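Long-range contacts in NAD(P)H dehydrogenase (quinone) (Mycobacterium tuberculosis, PDB 1XDI), which probably reduces quinones such as menadione with NADH or NADPH, using one bound FAD per subunit, and may contribute to virulence by raising resistance to reactive oxygen intermediates: residues A[154-159]-A[170-175]; A[186-191]-A[271-276]; A[287-292]-A[307-312]. All blocks are in the same frame, centred on the assembly; numbering follows the deposited sequence.

Contact 1. Residues A[154-159]-A[170-175]; sequences ASPRIL and LTWRQL. With FAD (flavin-adenine dinucleotide), chain C.
At the rim of the FAD pocket, Pro156 at the end of strand 154-156 sits against Trp172 and Arg173 of segment 170-175, which continues from strand 169-171. The proline uses two ring atoms on two neighbours. Its CD lies over the centre of the Arg173 guanidinium, 3.6 Å above that plane, while its CG comes obliquely to the indole, 3.9 Å from Trp172 CZ2. With chi1 at 61°, the indole is folded in between its backbone N and carbonyl carbon and meets the dimethylbenzene end of the flavin: FAD C7M stands over one face but displaced toward the ring's rim, 3.7 Å above the plane. Arg173 runs out extended from CG to NE, which carries its planar end past the proline. Its NH2 makes a weak hydrogen bond to Ala154 O at 3.5 Å. Its NH1 donates to a water 2.9 Å away that lies in the guanidinium plane, and the same water is 2.8 Å from Ser155 OG. Trp172 NE1 and Arg173 NE also reach Asp47 OD1, the arginine as a salt bridge. One carboxylate oxygen therefore fixes the indole and the cation together, and the arginine probably offsets the charge of Asp47 close to the flavin.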
# COMPACT_ATOMS: atom_id res chain seq x y z
N ALA A 154 34.44 15.49 2.50
CA ALA A 154 35.01 16.62 1.79
C ALA A 154 35.74 17.68 2.67
O ALA A 154 35.68 17.65 3.92
CB ALA A 154 33.90 17.26 1.00
N SER A 155 36.41 18.63 1.99
CA SER A 155 37.16 19.75 2.62
C SER A 155 36.90 21.08 1.94
O SER A 155 36.65 21.08 0.74
CB SER A 155 38.64 19.47 2.56
OG SER A 155 38.88 18.13 2.97
N PRO A 156 36.95 22.22 2.67
CA PRO A 156 36.72 23.56 2.08
C PRO A 156 37.47 23.84 0.81
O PRO A 156 38.65 23.57 0.73
CB PRO A 156 37.21 24.49 3.15
CG PRO A 156 36.83 23.77 4.35
CD PRO A 156 37.16 22.34 4.12
N ARG A 157 36.82 24.40 -0.18
CA ARG A 157 37.55 24.78 -1.39
C ARG A 157 38.38 26.07 -1.09
O ARG A 157 37.98 26.94 -0.35
CB ARG A 157 36.59 24.98 -2.56
CG ARG A 157 36.72 26.28 -3.24
CD ARG A 157 35.95 26.31 -4.56
NE ARG A 157 36.49 25.35 -5.49
CZ ARG A 157 35.96 24.15 -5.70
NH1 ARG A 157 34.86 23.79 -5.03
NH2 ARG A 157 36.54 23.30 -6.56
N ILE A 158 39.56 26.19 -1.66
CA ILE A 158 40.35 27.34 -1.34
C ILE A 158 40.78 28.09 -2.57
O ILE A 158 41.36 27.48 -3.50
CB ILE A 158 41.64 26.94 -0.59
CG1 ILE A 158 41.32 26.48 0.81
CG2 ILE A 158 42.60 28.13 -0.47
CD1 ILE A 158 42.63 26.18 1.51
N LEU A 159 40.53 29.40 -2.58
CA LEU A 159 40.95 30.26 -3.69
C LEU A 159 42.40 30.68 -3.37
O LEU A 159 42.66 31.25 -2.32
CB LEU A 159 40.05 31.48 -3.75
CG LEU A 159 40.15 32.30 -5.04
CD1 LEU A 159 39.67 31.45 -6.23
CD2 LEU A 159 39.33 33.59 -4.91
N LEU A 170 38.42 34.02 6.62
CA LEU A 170 37.91 32.81 7.30
C LEU A 170 37.14 31.79 6.50
O LEU A 170 36.39 32.16 5.63
CB LEU A 170 36.96 33.20 8.41
CG LEU A 170 37.39 34.31 9.35
CD1 LEU A 170 36.31 34.52 10.39
CD2 LEU A 170 38.69 33.92 10.04
N THR A 171 37.31 30.50 6.81
CA THR A 171 36.50 29.46 6.15
C THR A 171 35.39 29.29 7.20
O THR A 171 35.53 29.72 8.32
CB THR A 171 37.18 28.10 6.06
OG1 THR A 171 37.41 27.63 7.39
CG2 THR A 171 38.49 28.17 5.34
N TRP A 172 34.30 28.64 6.89
CA TRP A 172 33.31 28.48 7.95
C TRP A 172 33.81 27.67 9.18
O TRP A 172 33.31 27.88 10.31
CB TRP A 172 32.05 27.84 7.36
CG TRP A 172 32.29 26.53 6.82
CD1 TRP A 172 32.34 25.35 7.50
CD2 TRP A 172 32.54 26.20 5.46
NE1 TRP A 172 32.59 24.31 6.65
CE2 TRP A 172 32.73 24.81 5.38
CE3 TRP A 172 32.63 26.95 4.29
CZ2 TRP A 172 32.99 24.15 4.18
CZ3 TRP A 172 32.90 26.28 3.09
CH2 TRP A 172 33.08 24.90 3.05
N ARG A 173 34.77 26.76 8.99
CA ARG A 173 35.28 25.99 10.12
C ARG A 173 35.94 26.89 11.15
O ARG A 173 35.86 26.63 12.37
CB ARG A 173 36.25 24.91 9.66
CG ARG A 173 35.55 23.76 8.98
CD ARG A 173 36.44 22.73 8.35
NE ARG A 173 35.60 21.76 7.70
CZ ARG A 173 36.05 20.63 7.19
NH1 ARG A 173 37.34 20.38 7.27
NH2 ARG A 173 35.20 19.74 6.68
N GLN A 174 36.56 27.98 10.69
CA GLN A 174 37.23 28.94 11.56
C GLN A 174 36.41 30.03 12.30
O GLN A 174 36.91 30.61 13.22
CB GLN A 174 38.32 29.59 10.77
CG GLN A 174 39.20 28.53 10.15
CD GLN A 174 40.22 29.12 9.22
OE1 GLN A 174 39.90 29.94 8.37
NE2 GLN A 174 41.45 28.71 9.37
N LEU A 175 35.18 30.30 11.90
CA LEU A 175 34.39 31.32 12.57
C LEU A 175 34.34 31.33 14.14
O LEU A 175 34.25 32.39 14.76
CB LEU A 175 32.95 31.25 12.05
CG LEU A 175 32.82 31.57 10.58
CD1 LEU A 175 31.57 31.01 9.98
CD2 LEU A 175 32.85 33.09 10.45
PA FAD C . 32.47 13.66 6.73
O1A FAD C . 33.07 14.89 6.05
O2A FAD C . 31.39 13.92 7.78
O5B FAD C . 33.67 12.96 7.36
C5B FAD C . 34.50 11.95 6.78
C4B FAD C . 35.54 11.83 7.87
O4B FAD C . 36.49 10.84 7.59
C3B FAD C . 36.41 13.14 8.26
O3B FAD C . 35.89 13.88 9.36
C2B FAD C . 37.76 12.66 8.49
O2B FAD C . 38.25 12.59 9.83
C1B FAD C . 37.81 11.27 7.91
N9A FAD C . 38.73 11.02 6.88
C8A FAD C . 39.10 11.69 5.73
N7A FAD C . 40.04 11.09 5.04
C5A FAD C . 40.31 9.96 5.76
C6A FAD C . 41.20 8.89 5.61
N6A FAD C . 42.03 8.80 4.59
N1A FAD C . 41.20 7.90 6.57
C2A FAD C . 40.38 7.94 7.63
N3A FAD C . 39.47 8.96 7.86
C4A FAD C . 39.55 9.93 6.81
N1 FAD C . 24.20 18.22 5.85
C2 FAD C . 22.94 18.03 6.34
O2 FAD C . 22.31 16.97 6.14
N3 FAD C . 22.35 19.04 7.07
C4 FAD C . 22.92 20.24 7.38
O4 FAD C . 22.29 21.06 8.05
C4X FAD C . 24.15 20.42 6.89
N5 FAD C . 24.76 21.67 7.21
C5X FAD C . 26.07 21.86 6.70
C6 FAD C . 26.77 23.05 6.98
C7 FAD C . 28.08 23.30 6.49
C7M FAD C . 28.80 24.63 6.84
C8 FAD C . 28.69 22.30 5.68
C8M FAD C . 30.08 22.47 5.09
C9 FAD C . 28.06 21.13 5.41
C9A FAD C . 26.78 20.85 5.90
N10 FAD C . 26.05 19.60 5.65
C10 FAD C . 24.79 19.40 6.14
C1' FAD C . 26.74 18.61 4.91
C2' FAD C . 27.14 17.39 5.68
O2' FAD C . 27.94 17.82 6.84
C3' FAD C . 27.94 16.42 4.86
O3' FAD C . 27.10 15.89 3.87
C4' FAD C . 28.44 15.20 5.61
O4' FAD C . 29.35 15.81 6.61
C5' FAD C . 29.30 14.27 4.91
O5' FAD C . 29.56 13.16 5.75
P FAD C . 30.59 12.03 5.41
O1P FAD C . 30.43 11.08 6.46
O2P FAD C . 30.51 11.53 4.02
O3P FAD C . 31.91 12.82 5.54
O HOH W 1 38.70 18.36 5.72

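Contact 2. Residues A[186-191]-A[271-276]; sequences IVVGSG and ALMTIG
Val187 lays its CG2 beside Leu272, 3.8 Å from the CD1 methyl, the two side chains pointing the same way from adjacent parallel strands. On the other face of the sheet Val188 and Met273 form the corresponding pair. There the methionine chain, bent at chi2 and chi3, turns back so that SD lies 3.7 Å from Val188 CB and CE reaches the CG2 methyl. Each face has its own cover: residues of helix 192-203 lie on Val187 and Leu272, and those of strand 246-251 on Val188 and Met273.

The backbones are joined by the staggered ladder of a parallel pair. Leu272 N donates to Ile186 O (2.9 Å). Val188 N in turn donates to Leu272 O (3.0 Å), and Thr274 N to Val188 O (2.8 Å). The short strand axes run 19° apart. Beyond the last bond the segments leave the sheet together, and the Thr274 side chain turns toward the carbonyls of Val188 and Gly189. Gly189 takes a phi of 113°, suited to a residue without a side chain, and a CB on that backbone would also collide with Thr274 O. Gly191 is the N-cap of helix 192-203.

Strand, glycine turn and helix match the GxGxxG pattern of a Rossmann fold, consistent with the pyridine-nucleotide site of this family. The chemistry is that of a buried sheet centre: backbone amides satisfied by strand bonding, between two apolar layers.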
# COMPACT_ATOMS: atom_id res chain seq x y z
N ILE A 186 32.05 40.38 5.48
CA ILE A 186 31.87 40.23 4.07
C ILE A 186 31.90 38.75 3.87
O ILE A 186 32.87 38.12 4.28
CB ILE A 186 33.02 40.80 3.26
CG1 ILE A 186 33.35 42.20 3.75
CG2 ILE A 186 32.63 40.75 1.77
CD1 ILE A 186 33.59 43.15 2.61
N VAL A 187 30.83 38.22 3.27
CA VAL A 187 30.64 36.81 2.95
C VAL A 187 30.71 36.58 1.42
O VAL A 187 29.86 37.06 0.64
CB VAL A 187 29.27 36.33 3.44
CG1 VAL A 187 28.79 35.12 2.67
CG2 VAL A 187 29.37 36.00 4.87
N VAL A 188 31.69 35.81 0.99
CA VAL A 188 31.89 35.54 -0.43
C VAL A 188 31.29 34.24 -0.90
O VAL A 188 31.68 33.20 -0.40
CB VAL A 188 33.41 35.56 -0.74
CG1 VAL A 188 33.67 35.25 -2.20
CG2 VAL A 188 33.97 36.93 -0.36
N GLY A 189 30.34 34.30 -1.82
CA GLY A 189 29.74 33.08 -2.38
C GLY A 189 28.29 32.82 -2.06
O GLY A 189 27.97 32.54 -0.93
N SER A 190 27.39 32.90 -3.02
CA SER A 190 26.01 32.65 -2.66
C SER A 190 25.77 31.14 -2.68
O SER A 190 26.16 30.46 -3.62
CB SER A 190 25.05 33.42 -3.58
OG SER A 190 25.37 33.24 -4.94
N GLY A 191 25.14 30.64 -1.63
CA GLY A 191 24.86 29.24 -1.48
C GLY A 191 24.13 29.04 -0.15
O GLY A 191 23.91 30.00 0.62
N ALA A 271 36.43 38.40 6.23
CA ALA A 271 35.86 37.81 5.02
C ALA A 271 35.64 36.31 5.33
O ALA A 271 36.56 35.58 5.77
CB ALA A 271 36.80 37.97 3.83
N LEU A 272 34.40 35.87 5.16
CA LEU A 272 34.03 34.48 5.35
C LEU A 272 34.00 33.87 3.92
O LEU A 272 33.12 34.24 3.10
CB LEU A 272 32.61 34.37 5.95
CG LEU A 272 32.15 33.03 6.59
CD1 LEU A 272 30.69 32.80 6.34
CD2 LEU A 272 32.91 31.85 6.04
N MET A 273 34.95 32.99 3.60
CA MET A 273 34.90 32.33 2.28
C MET A 273 33.83 31.21 2.31
O MET A 273 33.90 30.22 3.09
CB MET A 273 36.27 31.77 1.89
CG MET A 273 37.31 32.82 1.50
SD MET A 273 36.60 34.14 0.46
CE MET A 273 37.12 35.45 1.45
N THR A 274 32.80 31.38 1.48
CA THR A 274 31.71 30.43 1.42
C THR A 274 31.63 29.83 0.05
O THR A 274 30.63 29.89 -0.65
CB THR A 274 30.36 31.11 1.86
OG1 THR A 274 30.12 30.79 3.24
CG2 THR A 274 29.17 30.66 1.05
N ILE A 275 32.72 29.28 -0.41
CA ILE A 275 32.60 28.66 -1.71
C ILE A 275 32.13 27.22 -1.44
O ILE A 275 31.31 26.97 -0.51
CB ILE A 275 33.90 28.57 -2.43
CG1 ILE A 275 34.51 29.95 -2.60
CG2 ILE A 275 33.63 27.94 -3.74
CD1 ILE A 275 35.98 29.80 -2.76
N GLY A 276 32.61 26.27 -2.22
CA GLY A 276 32.18 24.92 -1.95
C GLY A 276 33.26 24.15 -1.23
O GLY A 276 34.03 24.72 -0.47

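Contact 3. Residues A[287-292]-A[307-312]; sequences ERVGIQ and TLATGI
Apolar packing makes up this contact. Val289 and Ile312 reach toward each other tip to tip; Val289 CG1 is the methyl that meets both Ile312 CD1 and Ala309 CB, with CG2 farther, 3.9 Å from Ile312 CD1. Ile291 takes the larger share: its CG1 lies beside the backbone N (chi1 -70°), and the chain runs out extended to CD1. That places CG1 3.8 Å from Ala309 CB and 4.2 Å from Leu308 CD1. The Ile291 side chain crosses that of Thr307 at about a right angle, CD1 lying 3.7 Å from Thr307 CB. Ala309 is therefore touched by Val289 and Ile291.

The second kind of interaction is the folding of each segment on itself. A type I turn runs from Glu287 to Gly290, closed by Gly290 N to Glu287 O at 3.3 Å. A type II turn runs from Ala309 to Ile312, with Gly311 third at a phi of 67°.

Around these loops, His129 of strand 129-134 meets both Val289 and Ile312, and Thr310 packs on Ala127 of the third subunit. The arrangement is plain hydrophobic packing between the loop 287-292 and the turn that runs into strand 312-314, an edge strand of the parallel FAD-domain sheet.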
# COMPACT_ATOMS: atom_id res chain seq x y z
N GLU A 287 44.37 3.68 -6.84
CA GLU A 287 45.09 3.25 -8.04
C GLU A 287 45.40 1.78 -7.94
O GLU A 287 45.39 1.09 -8.94
CB GLU A 287 46.43 3.93 -8.17
CG GLU A 287 46.52 5.31 -7.55
CD GLU A 287 47.41 5.37 -6.31
OE1 GLU A 287 48.51 4.74 -6.29
OE2 GLU A 287 47.01 6.08 -5.35
N ARG A 288 45.73 1.34 -6.73
CA ARG A 288 46.11 -0.05 -6.51
C ARG A 288 44.95 -0.99 -6.76
O ARG A 288 45.12 -2.21 -6.85
CB ARG A 288 46.66 -0.23 -5.08
CG ARG A 288 48.05 0.40 -4.91
CD ARG A 288 48.73 0.11 -3.57
NE ARG A 288 49.85 1.04 -3.39
CZ ARG A 288 49.82 2.19 -2.71
NH1 ARG A 288 48.72 2.63 -2.08
NH2 ARG A 288 50.92 2.95 -2.68
N VAL A 289 43.78 -0.42 -6.93
CA VAL A 289 42.66 -1.29 -7.13
C VAL A 289 41.88 -1.07 -8.44
O VAL A 289 40.82 -1.68 -8.65
CB VAL A 289 41.82 -1.21 -5.86
CG1 VAL A 289 40.40 -0.73 -6.14
CG2 VAL A 289 41.89 -2.55 -5.17
N GLY A 290 42.43 -0.23 -9.32
CA GLY A 290 41.80 0.03 -10.61
C GLY A 290 40.85 1.21 -10.81
O GLY A 290 40.48 1.53 -11.94
N ILE A 291 40.44 1.85 -9.73
CA ILE A 291 39.55 2.97 -9.80
C ILE A 291 40.30 4.22 -10.26
O ILE A 291 41.49 4.36 -10.05
CB ILE A 291 38.91 3.22 -8.44
CG1 ILE A 291 37.94 2.10 -8.12
CG2 ILE A 291 38.20 4.54 -8.39
CD1 ILE A 291 37.47 2.21 -6.69
N GLN A 292 39.60 5.10 -10.95
CA GLN A 292 40.16 6.35 -11.42
C GLN A 292 39.07 7.36 -11.05
O GLN A 292 37.93 7.24 -11.51
CB GLN A 292 40.40 6.32 -12.95
CG GLN A 292 41.67 5.53 -13.39
CD GLN A 292 42.99 6.01 -12.68
OE1 GLN A 292 42.98 6.95 -11.86
NE2 GLN A 292 44.12 5.35 -13.00
N THR A 307 31.57 1.10 -5.82
CA THR A 307 32.52 1.62 -6.76
C THR A 307 32.68 0.59 -7.88
O THR A 307 32.08 -0.49 -7.87
CB THR A 307 33.88 1.85 -6.11
OG1 THR A 307 34.42 0.59 -5.72
CG2 THR A 307 33.75 2.70 -4.88
N LEU A 308 33.50 0.95 -8.84
CA LEU A 308 33.77 0.15 -10.01
C LEU A 308 34.66 -1.06 -9.67
O LEU A 308 34.80 -2.00 -10.48
CB LEU A 308 34.41 1.07 -11.06
CG LEU A 308 33.91 2.56 -10.98
CD1 LEU A 308 34.20 3.30 -9.56
CD2 LEU A 308 34.60 3.33 -12.14
N ALA A 309 35.26 -1.05 -8.48
CA ALA A 309 36.10 -2.15 -8.01
C ALA A 309 35.26 -3.07 -7.07
O ALA A 309 34.57 -2.60 -6.17
CB ALA A 309 37.28 -1.58 -7.28
N THR A 310 35.31 -4.37 -7.26
CA THR A 310 34.49 -5.24 -6.42
C THR A 310 34.87 -5.23 -4.95
O THR A 310 35.99 -4.91 -4.62
CB THR A 310 34.51 -6.62 -6.92
OG1 THR A 310 35.88 -7.02 -7.06
CG2 THR A 310 33.72 -6.67 -8.31
N GLY A 311 33.94 -5.57 -4.07
CA GLY A 311 34.22 -5.48 -2.66
C GLY A 311 34.39 -4.00 -2.23
O GLY A 311 34.37 -3.71 -1.03
N ILE A 312 34.57 -3.06 -3.17
CA ILE A 312 34.76 -1.67 -2.76
C ILE A 312 33.56 -0.69 -2.94
O ILE A 312 33.13 -0.37 -4.07
CB ILE A 312 36.07 -1.04 -3.42
CG1 ILE A 312 37.31 -1.86 -3.06
CG2 ILE A 312 36.32 0.36 -2.90
CD1 ILE A 312 38.68 -1.21 -3.38

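In the fold
Read from the N terminus, the three contacts close successive loops, and none nests in or crosses another. Contact 1 closes a short excursion after strand 147-150 of the FAD-binding sheet, joining strand 154-156 to the start of the second parallel sheet at 169-171. Contact 2 then encloses 79 residues of that second domain, pairing its strands 185-188 and 270-273. The two meet, because strand 169-171 is the other neighbour of 270-273, with Leu170 probably bonded to Ala271 and Met273. The chain returns through strand 277-279, antiparallel to 154-156, and contact 3 closes its last loop before strand 312-314 re-enters the first sheet, with the centre of contact 3 about 29 Å from that of contact 1.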